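Local coordinates for pleckstrin homology domain-containing family A member 8 (Homo sapiens, PDB 5KDI), which binds simple glycosphingolipids in an all-helical GLTP fold that encloses their hydrocarbon chains, and probably transfers lipids such as glucosylceramide between membranes, at residues 1-6 against 161-165; 97-102 against 200-206. The protein carries 2 engineered substitutions. All coordinates share one frame; numbering follows the deposited sequence.

Interaction 1: residues 1-6 against 161-165; sequences PTFFST and ALTVK. With 6S8 ((~{Z})-~{N}-[(~{E},2~{S},3~{R})-1-[(2~{R},3~{R},4~{S},5~{R},6~{R})-6-(hydroxymethyl)-3,4,5-tris(oxidanyl)oxan-2-yl]oxy-3-oxidanyl-octadec-4-en-2-yl]octadec-9-enamide), chain C.
Phe3 and Leu162 join the N-terminal arm to the loop that follows helix 155-160. Phe3 N donates to Leu162 O at 2.8 Å, nearly straight at the hydrogen (162°) though tilted 30° from the carbonyl plane. On the lipid side of that bond the contact is close and apolar. Leu162 uses both of its methyls, CD2 lying 4.0 Å from Phe3 CB and CD1 lying 3.9 Å from Phe4 CE2. The two phenyl rings also meet each other, the rim of Phe3 at CD2 standing over a face of Phe4. Between them they hold the end of the glycolipid acyl chain: its last carbon, CAR, is 3.4 Å from Phe4 CE1, while the preceding carbon, CAQ, lies against Leu162 CD2. Tyr185 of helix 172-202 meets Phe4 edge-to-face, so that helix backs the aromatic pair.

The other side is looser and faces solvent. There Val164 offers one methyl, CG2, which passes Thr6 CG2 at 3.7 Å and lies across the ring of Pro1. A water donates to Pro1 O and accepts from Val164 N. Asp181 of helix 172-202 holds the arm from outside, bonded to Thr2 OG1 and Ser5 OG. Within the arm, Thr2 OG1 accepts from Phe4 N at 3.0 Å in an ST turn, and Thr6 OG1 sits between its backbone N and carbonyl carbon (chi1 58°), from where it donates to Phe3 O at 2.6 Å. The atoms that meet the chain end are all hydrocarbon, from Phe3, Phe4 and Leu162, consistent with its being held by apolar contact and shape.

Interaction 2: residues 97-102 against 200-206; sequences LLWLKR and YEVHGLE. With 6S8 ((~{Z})-~{N}-[(~{E},2~{S},3~{R})-1-[(2~{R},3~{R},4~{S},5~{R},6~{R})-6-(hydroxymethyl)-3,4,5-tris(oxidanyl)oxan-2-yl]oxy-3-oxidanyl-octadec-4-en-2-yl]octadec-9-enamide), chain C.
Helix 93-115 brings residues 97-102 up to the C-terminal end of helix 172-202, the backbones coming nearest at Leu98 and Glu206, whose CA atoms are 7.6 Å apart. That end is a Schellman motif: Leu205 N bonds to Tyr200 O, Gly204 N to Glu201 O, and Gly204 has positive phi at C-prime. The chain then turns back, so Tyr200 and Glu206 both meet the same face of the partner helix in this GLTP fold.

Lys101 connects the two. In one of two modelled conformers its chain bends at the last torsion (chi4 -106°), and NZ comes to lie over a face of Tyr200, 3.5 Å from the ring centroid and 28° off the normal, a cation-pi contact. The same NZ forms a salt bridge with Glu206 OE2 at 2.9 Å, approaching from above the carboxylate plane. Both contacts are doubtful for the other conformer. The ammonium thus has a ring face and a carboxylate as neighbours, which would favour its charged state. Leu98 packs beside them, CB lying 3.9 Å from Tyr200 CE2 and CD1 resting near Glu206 OE1. Tyr200 OH approaches Leu97 CB and is hydrogen-bonded to Thr94 O.

Trp99, next after Leu98, points to the lipid instead: one face lies against the sugar and its linkage, the opposite face takes the edge of the Arg102 guanidinium, NH1 standing 3.2 Å above the indole plane toward its rim. Arg102 thus lies behind the pocket, tied to the turn by a water that accepts from Arg102 NE at 3.0 Å and donates to Glu206 OE1 at 2.6 Å.

From the N terminus, the arm 1-6 begins interaction 1, and the chain runs through the helices up to 97-102, the first half of interaction 2, before 161-165 returns to the arm and closes the first loop. Helix 172-202 then carries the chain on to 200-206, which closes the second, so the two loops cross. Their centres lie 30 Å apart on opposite sides of the chain's centre. They meet opposite ends of one ligand: interaction 1 ties the N terminus to the loop after helix 155-160 around the acyl tail, and interaction 2 joins helix 93-115 to the end of helix 172-202 behind the sugar.

Interaction 1: residues 1-6 against 161-165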
loop_
_atom_site.group_PDB
_atom_site.type_symbol
_atom_site.label_atom_id
_atom_site.label_comp_id
_atom_site.label_asym_id
_atom_site.label_seq_id
_atom_site.Cartn_x
_atom_site.Cartn_y
_atom_site.Cartn_z
ATOM N N PRO A 1 19.427 -10.004 1.357
ATOM C CA PRO A 1 18.306 -9.055 1.352
ATOM C C PRO A 1 17.116 -9.552 0.534
ATOM O O PRO A 1 17.247 -10.479 -0.239
ATOM C CB PRO A 1 18.897 -7.846 0.653
ATOM C CG PRO A 1 19.936 -8.396 -0.298
ATOM C CD PRO A 1 20.417 -9.699 0.306
ATOM N N THR A 2 15.977 -8.891 0.717
ATOM C CA THR A 2 14.803 -9.144 -0.065
ATOM C C THR A 2 14.256 -7.813 -0.610
ATOM O O THR A 2 14.719 -6.729 -0.219
ATOM C CB THR A 2 13.670 -9.851 0.682
ATOM O OG1 THR A 2 13.025 -8.875 1.477
ATOM C CG2 THR A 2 14.123 -11.123 1.538
ATOM N N PHE A 3 13.262 -7.904 -1.508
ATOM C CA PHE A 3 12.583 -6.729 -1.964
ATOM C C PHE A 3 12.244 -5.774 -0.800
ATOM O O PHE A 3 12.323 -4.521 -0.933
ATOM C CB PHE A 3 11.268 -7.136 -2.662
ATOM C CG PHE A 3 10.251 -6.010 -2.814
ATOM C CD1 PHE A 3 10.398 -5.058 -3.811
ATOM C CD2 PHE A 3 9.205 -5.830 -1.905
ATOM C CE1 PHE A 3 9.535 -3.988 -3.959
ATOM C CE2 PHE A 3 8.301 -4.757 -2.040
ATOM C CZ PHE A 3 8.472 -3.836 -3.076
ATOM N N PHE A 4 11.780 -6.356 0.326
ATOM C CA PHE A 4 11.250 -5.572 1.430
ATOM C C PHE A 4 12.259 -4.784 2.201
ATOM O O PHE A 4 11.845 -3.878 2.973
ATOM C CB PHE A 4 10.461 -6.482 2.370
ATOM C CG PHE A 4 9.296 -7.140 1.736
ATOM C CD1 PHE A 4 8.159 -6.413 1.459
ATOM C CD2 PHE A 4 9.355 -8.466 1.356
ATOM C CE1 PHE A 4 7.079 -7.004 0.823
ATOM C CE2 PHE A 4 8.279 -9.066 0.740
ATOM C CZ PHE A 4 7.145 -8.339 0.466
ATOM N N SER A 5 13.545 -4.943 1.866
ATOM C CA SER A 5 14.593 -4.132 2.455
ATOM C C SER A 5 15.411 -3.366 1.453
ATOM O O SER A 5 16.445 -2.789 1.783
ATOM C CB SER A 5 15.479 -4.973 3.389
ATOM O OG SER A 5 15.987 -6.145 2.773
ATOM N N THR A 6 14.910 -3.290 0.222
ATOM C CA THR A 6 15.588 -2.532 -0.808
ATOM C C THR A 6 15.427 -1.053 -0.548
ATOM O O THR A 6 14.450 -0.605 0.083
ATOM C CB THR A 6 15.120 -2.963 -2.221
ATOM O OG1 THR A 6 13.668 -2.796 -2.334
ATOM C CG2 THR A 6 15.615 -4.407 -2.542
ATOM N N ALA A 161 9.674 -13.002 -7.576
ATOM C CA ALA A 161 9.505 -11.577 -7.833
ATOM C C ALA A 161 9.992 -10.684 -6.679
ATOM O O ALA A 161 10.031 -9.468 -6.822
ATOM C CB ALA A 161 8.052 -11.221 -8.180
ATOM N N LEU A 162 10.332 -11.301 -5.552
ATOM C CA LEU A 162 10.770 -10.574 -4.356
ATOM C C LEU A 162 12.264 -10.736 -4.043
ATOM O O LEU A 162 12.734 -10.253 -2.988
ATOM C CB LEU A 162 9.968 -11.013 -3.159
ATOM C CG LEU A 162 8.449 -10.853 -3.349
ATOM C CD1 LEU A 162 7.737 -11.582 -2.252
ATOM C CD2 LEU A 162 8.093 -9.385 -3.456
ATOM N N THR A 163 12.994 -11.361 -4.947
ATOM C CA THR A 163 14.419 -11.531 -4.797
ATOM C C THR A 163 15.178 -10.343 -5.368
ATOM O O THR A 163 14.706 -9.603 -6.286
ATOM C CB THR A 163 14.896 -12.773 -5.493
ATOM O OG1 THR A 163 14.660 -12.618 -6.875
ATOM C CG2 THR A 163 14.286 -14.087 -4.926
ATOM N N VAL A 164 16.349 -10.137 -4.781
ATOM C CA VAL A 164 17.293 -9.117 -5.207
ATOM C C VAL A 164 18.255 -9.704 -6.290
ATOM O O VAL A 164 18.647 -8.985 -7.209
ATOM C CB VAL A 164 18.022 -8.537 -3.998
ATOM C CG1 VAL A 164 19.084 -7.614 -4.475
ATOM C CG2 VAL A 164 17.048 -7.786 -3.084
ATOM N N LYS A 165 18.658 -10.974 -6.156
ATOM C CA LYS A 165 19.354 -11.734 -7.201
ATOM C C LYS A 165 18.580 -13.000 -7.556
ATOM O O LYS A 165 18.069 -13.704 -6.674
ATOM C CB LYS A 165 20.770 -12.091 -6.666
ATOM C CG LYS A 165 21.780 -12.442 -7.744
ATOM C CD LYS A 165 23.191 -12.671 -7.172
ATOM C CE LYS A 165 23.302 -13.921 -6.297
ATOM N NZ LYS A 165 24.668 -14.138 -5.737
HETATM C C1 6S8 C . -11.489 2.894 -6.398
HETATM C C2 6S8 C . -10.967 1.476 -6.464
HETATM N N2 6S8 C . -9.651 1.433 -5.843
HETATM C C3 6S8 C . -10.869 1.025 -7.950
HETATM O O3 6S8 C . -12.190 1.166 -8.516
HETATM C C4 6S8 C . -10.399 -0.380 -8.023
HETATM C C5 6S8 C . -9.265 -0.692 -8.655
HETATM C C6 6S8 C . -8.692 -2.073 -8.814
HETATM C C7 6S8 C . -9.392 -3.216 -8.123
HETATM C C8 6S8 C . -8.921 -4.426 -8.882
HETATM C C9 6S8 C . -8.929 -5.570 -7.936
HETATM C C10 6S8 C . -7.703 -5.492 -7.066
HETATM C C11 6S8 C . -6.785 -6.705 -7.310
HETATM C C12 6S8 C . -5.957 -6.946 -6.060
HETATM C C13 6S8 C . -4.455 -7.073 -6.272
HETATM C C14 6S8 C . -3.978 -8.404 -6.828
HETATM C C15 6S8 C . -2.596 -8.785 -6.273
HETATM C C16 6S8 C . -1.530 -9.232 -7.257
HETATM C C17 6S8 C . -0.842 -10.591 -7.050
HETATM C C18 6S8 C . 0.036 -10.733 -5.816
HETATM C C1A 6S8 C . -10.624 5.136 -6.525
HETATM O O1A 6S8 C . -10.621 3.824 -7.045
HETATM C C2A 6S8 C . -9.328 5.817 -6.864
HETATM O O2A 6S8 C . -8.256 5.083 -6.242
HETATM C C3A 6S8 C . -9.353 7.299 -6.495
HETATM O O3A 6S8 C . -8.180 7.918 -6.973
HETATM C C4A 6S8 C . -10.596 7.945 -7.076
HETATM O O4A 6S8 C . -10.465 8.136 -8.483
HETATM O O5A 6S8 C . -14.195 6.863 -7.105
HETATM C C5M 6S8 C . -11.829 7.150 -6.692
HETATM C C6A 6S8 C . -13.074 7.752 -7.289
HETATM O O6A 6S8 C . -11.685 5.808 -7.168
HETATM C CAA 6S8 C . -9.348 0.616 -4.846
HETATM O OAA 6S8 C . -10.148 -0.118 -4.270
HETATM C CAB 6S8 C . -7.918 0.698 -4.405
HETATM C CAC 6S8 C . -7.336 -0.358 -5.391
HETATM C CAD 6S8 C . -6.564 -1.349 -4.634
HETATM C CAE 6S8 C . -5.150 -1.232 -5.128
HETATM C CAF 6S8 C . -4.363 -2.261 -4.331
HETATM C CAG 6S8 C . -3.075 -1.637 -3.763
HETATM C CAH 6S8 C . -1.909 -2.630 -3.825
HETATM C CAI 6S8 C . -2.212 -3.724 -2.844
HETATM C CAJ 6S8 C . -1.947 -5.015 -3.060
HETATM C CAK 6S8 C . -1.279 -5.564 -4.280
HETATM C CAL 6S8 C . -0.740 -6.887 -3.723
HETATM C CAM 6S8 C . 0.416 -7.475 -4.505
HETATM C CAN 6S8 C . 1.564 -6.512 -4.549
HETATM C CAO 6S8 C . 2.864 -7.273 -4.670
HETATM C CAP 6S8 C . 3.500 -7.551 -3.336
HETATM C CAQ 6S8 C . 4.936 -7.139 -3.314
HETATM C CAR 6S8 C . 5.226 -6.640 -1.955
HETATM O O HOH W 1 16.996 -11.721 -2.611
#

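Interaction 2: residues 97-102 against 200-206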
loop_
_atom_site.group_PDB
_atom_site.type_symbol
_atom_site.label_atom_id
_atom_site.label_comp_id
_atom_site.label_asym_id
_atom_site.label_seq_id
_atom_site.Cartn_x
_atom_site.Cartn_y
_atom_site.Cartn_z
ATOM N N LEU A 97 -5.461 9.727 -0.667
ATOM C CA LEU A 97 -4.837 9.044 0.448
ATOM C C LEU A 97 -5.820 8.046 1.131
ATOM O O LEU A 97 -5.411 7.026 1.711
ATOM C CB LEU A 97 -4.283 10.087 1.394
ATOM C CG LEU A 97 -3.535 9.573 2.623
ATOM C CD1 LEU A 97 -2.347 8.644 2.206
ATOM C CD2 LEU A 97 -3.110 10.791 3.474
ATOM N N LEU A 98 -7.127 8.380 1.114
ATOM C CA LEU A 98 -8.149 7.452 1.570
ATOM C C LEU A 98 -8.007 6.110 0.871
ATOM O O LEU A 98 -7.997 5.025 1.494
ATOM C CB LEU A 98 -9.527 8.005 1.382
ATOM C CG LEU A 98 -10.729 7.153 1.813
ATOM C CD1 LEU A 98 -10.706 6.893 3.316
ATOM C CD2 LEU A 98 -12.011 7.770 1.254
ATOM N N TRP A 99 -7.940 6.188 -0.451
ATOM C CA TRP A 99 -7.840 4.962 -1.250
ATOM C C TRP A 99 -6.450 4.306 -1.166
ATOM O O TRP A 99 -6.348 3.051 -1.200
ATOM C CB TRP A 99 -8.269 5.213 -2.680
ATOM C CG TRP A 99 -9.735 5.375 -2.772
ATOM C CD1 TRP A 99 -10.483 6.581 -2.809
ATOM C CD2 TRP A 99 -10.728 4.317 -2.700
ATOM N NE1 TRP A 99 -11.813 6.312 -2.846
ATOM C CE2 TRP A 99 -12.032 4.971 -2.789
ATOM C CE3 TRP A 99 -10.663 2.923 -2.616
ATOM C CZ2 TRP A 99 -13.210 4.228 -2.803
ATOM C CZ3 TRP A 99 -11.848 2.210 -2.641
ATOM C CH2 TRP A 99 -13.082 2.845 -2.743
ATOM N N LEU A 100 -5.384 5.096 -1.006
ATOM C CA LEU A 100 -4.068 4.511 -0.729
ATOM C C LEU A 100 -4.063 3.724 0.572
ATOM O O LEU A 100 -3.555 2.576 0.609
ATOM C CB LEU A 100 -2.926 5.509 -0.761
ATOM C CG LEU A 100 -2.462 6.056 -2.070
ATOM C CD1 LEU A 100 -1.466 7.191 -1.809
ATOM C CD2 LEU A 100 -1.811 4.910 -2.838
ATOM N N LYS A 101 -4.630 4.299 1.643
ATOM C CA LYS A 101 -4.596 3.584 2.893
ATOM C C LYS A 101 -5.439 2.317 2.859
ATOM O O LYS A 101 -5.063 1.310 3.431
ATOM C CB LYS A 101 -4.891 4.511 4.083
ATOM C CG LYS A 101 -6.334 4.791 4.416
ATOM C CD LYS A 101 -6.461 5.530 5.746
ATOM C CE LYS A 101 -7.874 5.458 6.318
ATOM N NZ LYS A 101 -8.447 6.801 6.113
ATOM N N ARG A 102 -6.542 2.359 2.095
ATOM C CA ARG A 102 -7.371 1.188 1.949
ATOM C C ARG A 102 -6.580 0.088 1.208
ATOM O O ARG A 102 -6.628 -1.083 1.576
ATOM C CB ARG A 102 -8.693 1.521 1.239
ATOM C CG ARG A 102 -9.634 2.341 2.107
ATOM C CD ARG A 102 -10.825 2.838 1.278
ATOM N NE ARG A 102 -11.763 3.560 2.132
ATOM C CZ ARG A 102 -12.931 4.039 1.708
ATOM N NH1 ARG A 102 -13.188 3.955 0.411
ATOM N NH2 ARG A 102 -13.782 4.627 2.561
ATOM N N TYR A 200 -8.310 10.419 9.922
ATOM C CA TYR A 200 -9.561 10.393 9.155
ATOM C C TYR A 200 -10.815 10.307 10.052
ATOM O O TYR A 200 -11.778 11.013 9.806
ATOM C CB TYR A 200 -9.513 9.344 8.082
ATOM C CG TYR A 200 -8.779 9.791 6.823
ATOM C CD1 TYR A 200 -7.422 10.103 6.830
ATOM C CD2 TYR A 200 -9.443 9.913 5.616
ATOM C CE1 TYR A 200 -6.758 10.509 5.701
ATOM C CE2 TYR A 200 -8.783 10.276 4.466
ATOM C CZ TYR A 200 -7.456 10.654 4.507
ATOM O OH TYR A 200 -6.795 11.064 3.400
ATOM N N GLU A 201 -10.772 9.465 11.080
ATOM C CA GLU A 201 -11.882 9.335 11.990
ATOM C C GLU A 201 -12.173 10.661 12.702
ATOM O O GLU A 201 -13.339 11.062 12.774
ATOM C CB GLU A 201 -11.690 8.178 12.963
ATOM C CG GLU A 201 -11.545 6.819 12.252
ATOM C CD GLU A 201 -10.819 5.749 13.088
ATOM O OE1 GLU A 201 -10.625 5.970 14.301
ATOM O OE2 GLU A 201 -10.422 4.697 12.513
ATOM N N VAL A 202 -11.138 11.270 13.270
ATOM C CA VAL A 202 -11.303 12.458 14.078
ATOM C C VAL A 202 -11.874 13.651 13.276
ATOM O O VAL A 202 -12.662 14.430 13.806
ATOM C CB VAL A 202 -9.998 12.861 14.821
ATOM C CG1 VAL A 202 -10.164 14.182 15.558
ATOM C CG2 VAL A 202 -9.631 11.811 15.843
ATOM N N HIS A 203 -11.521 13.737 11.998
ATOM C CA HIS A 203 -11.920 14.861 11.169
ATOM C C HIS A 203 -13.115 14.501 10.291
ATOM O O HIS A 203 -13.503 15.275 9.434
ATOM C CB HIS A 203 -10.763 15.344 10.379
ATOM C CG HIS A 203 -9.675 15.913 11.242
ATOM N ND1 HIS A 203 -9.738 17.162 11.769
ATOM C CD2 HIS A 203 -8.538 15.316 11.755
ATOM C CE1 HIS A 203 -8.628 17.392 12.523
ATOM N NE2 HIS A 203 -7.899 16.249 12.547
ATOM N N GLY A 204 -13.695 13.323 10.479
ATOM C CA GLY A 204 -14.956 13.016 9.792
ATOM C C GLY A 204 -14.740 12.761 8.284
ATOM O O GLY A 204 -15.656 13.060 7.489
ATOM N N LEU A 205 -13.564 12.195 7.906
ATOM C CA LEU A 205 -13.152 12.051 6.506
ATOM C C LEU A 205 -13.309 10.625 5.971
ATOM O O LEU A 205 -12.948 10.370 4.811
ATOM C CB LEU A 205 -11.711 12.530 6.327
ATOM C CG LEU A 205 -11.375 13.937 6.676
ATOM C CD1 LEU A 205 -9.862 14.195 6.660
ATOM C CD2 LEU A 205 -12.196 14.923 5.888
ATOM N N GLU A 206 -13.746 9.666 6.805
ATOM C CA GLU A 206 -14.010 8.279 6.399
ATOM C C GLU A 206 -15.310 8.163 5.660
ATOM O O GLU A 206 -16.315 7.894 6.241
ATOM C CB GLU A 206 -14.080 7.317 7.602
ATOM C CG GLU A 206 -12.760 7.057 8.202
ATOM C CD GLU A 206 -11.799 6.175 7.343
ATOM O OE1 GLU A 206 -12.126 5.599 6.279
ATOM O OE2 GLU A 206 -10.672 6.128 7.786
HETATM C C1 6S8 C . -11.489 2.894 -6.398
HETATM C C2 6S8 C . -10.967 1.476 -6.464
HETATM N N2 6S8 C . -9.651 1.433 -5.843
HETATM C C3 6S8 C . -10.869 1.025 -7.950
HETATM O O3 6S8 C . -12.190 1.166 -8.516
HETATM C C4 6S8 C . -10.399 -0.380 -8.023
HETATM C C5 6S8 C . -9.265 -0.692 -8.655
HETATM C C6 6S8 C . -8.692 -2.073 -8.814
HETATM C C7 6S8 C . -9.392 -3.216 -8.123
HETATM C C8 6S8 C . -8.921 -4.426 -8.882
HETATM C C9 6S8 C . -8.929 -5.570 -7.936
HETATM C C10 6S8 C . -7.703 -5.492 -7.066
HETATM C C11 6S8 C . -6.785 -6.705 -7.310
HETATM C C12 6S8 C . -5.957 -6.946 -6.060
HETATM C C13 6S8 C . -4.455 -7.073 -6.272
HETATM C C14 6S8 C . -3.978 -8.404 -6.828
HETATM C C15 6S8 C . -2.596 -8.785 -6.273
HETATM C C16 6S8 C . -1.530 -9.232 -7.257
HETATM C C17 6S8 C . -0.842 -10.591 -7.050
HETATM C C18 6S8 C . 0.036 -10.733 -5.816
HETATM C C1A 6S8 C . -10.624 5.136 -6.525
HETATM O O1A 6S8 C . -10.621 3.824 -7.045
HETATM C C2A 6S8 C . -9.328 5.817 -6.864
HETATM O O2A 6S8 C . -8.256 5.083 -6.242
HETATM C C3A 6S8 C . -9.353 7.299 -6.495
HETATM O O3A 6S8 C . -8.180 7.918 -6.973
HETATM C C4A 6S8 C . -10.596 7.945 -7.076
HETATM O O4A 6S8 C . -10.465 8.136 -8.483
HETATM O O5A 6S8 C . -14.195 6.863 -7.105
HETATM C C5M 6S8 C . -11.829 7.150 -6.692
HETATM C C6A 6S8 C . -13.074 7.752 -7.289
HETATM O O6A 6S8 C . -11.685 5.808 -7.168
HETATM C CAA 6S8 C . -9.348 0.616 -4.846
HETATM O OAA 6S8 C . -10.148 -0.118 -4.270
HETATM C CAB 6S8 C . -7.918 0.698 -4.405
HETATM C CAC 6S8 C . -7.336 -0.358 -5.391
HETATM C CAD 6S8 C . -6.564 -1.349 -4.634
HETATM C CAE 6S8 C . -5.150 -1.232 -5.128
HETATM C CAF 6S8 C . -4.363 -2.261 -4.331
HETATM C CAG 6S8 C . -3.075 -1.637 -3.763
HETATM C CAH 6S8 C . -1.909 -2.630 -3.825
HETATM C CAI 6S8 C . -2.212 -3.724 -2.844
HETATM C CAJ 6S8 C . -1.947 -5.015 -3.060
HETATM C CAK 6S8 C . -1.279 -5.564 -4.280
HETATM C CAL 6S8 C . -0.740 -6.887 -3.723
HETATM C CAM 6S8 C . 0.416 -7.475 -4.505
HETATM C CAN 6S8 C . 1.564 -6.512 -4.549
HETATM C CAO 6S8 C . 2.864 -7.273 -4.670
HETATM C CAP 6S8 C . 3.500 -7.551 -3.336
HETATM C CAQ 6S8 C . 4.936 -7.139 -3.314
HETATM C CAR 6S8 C . 5.226 -6.640 -1.955
HETATM O O HOH W 2 -10.823 3.742 4.925
HETATM O O HOH W 3 -14.184 4.925 4.967
#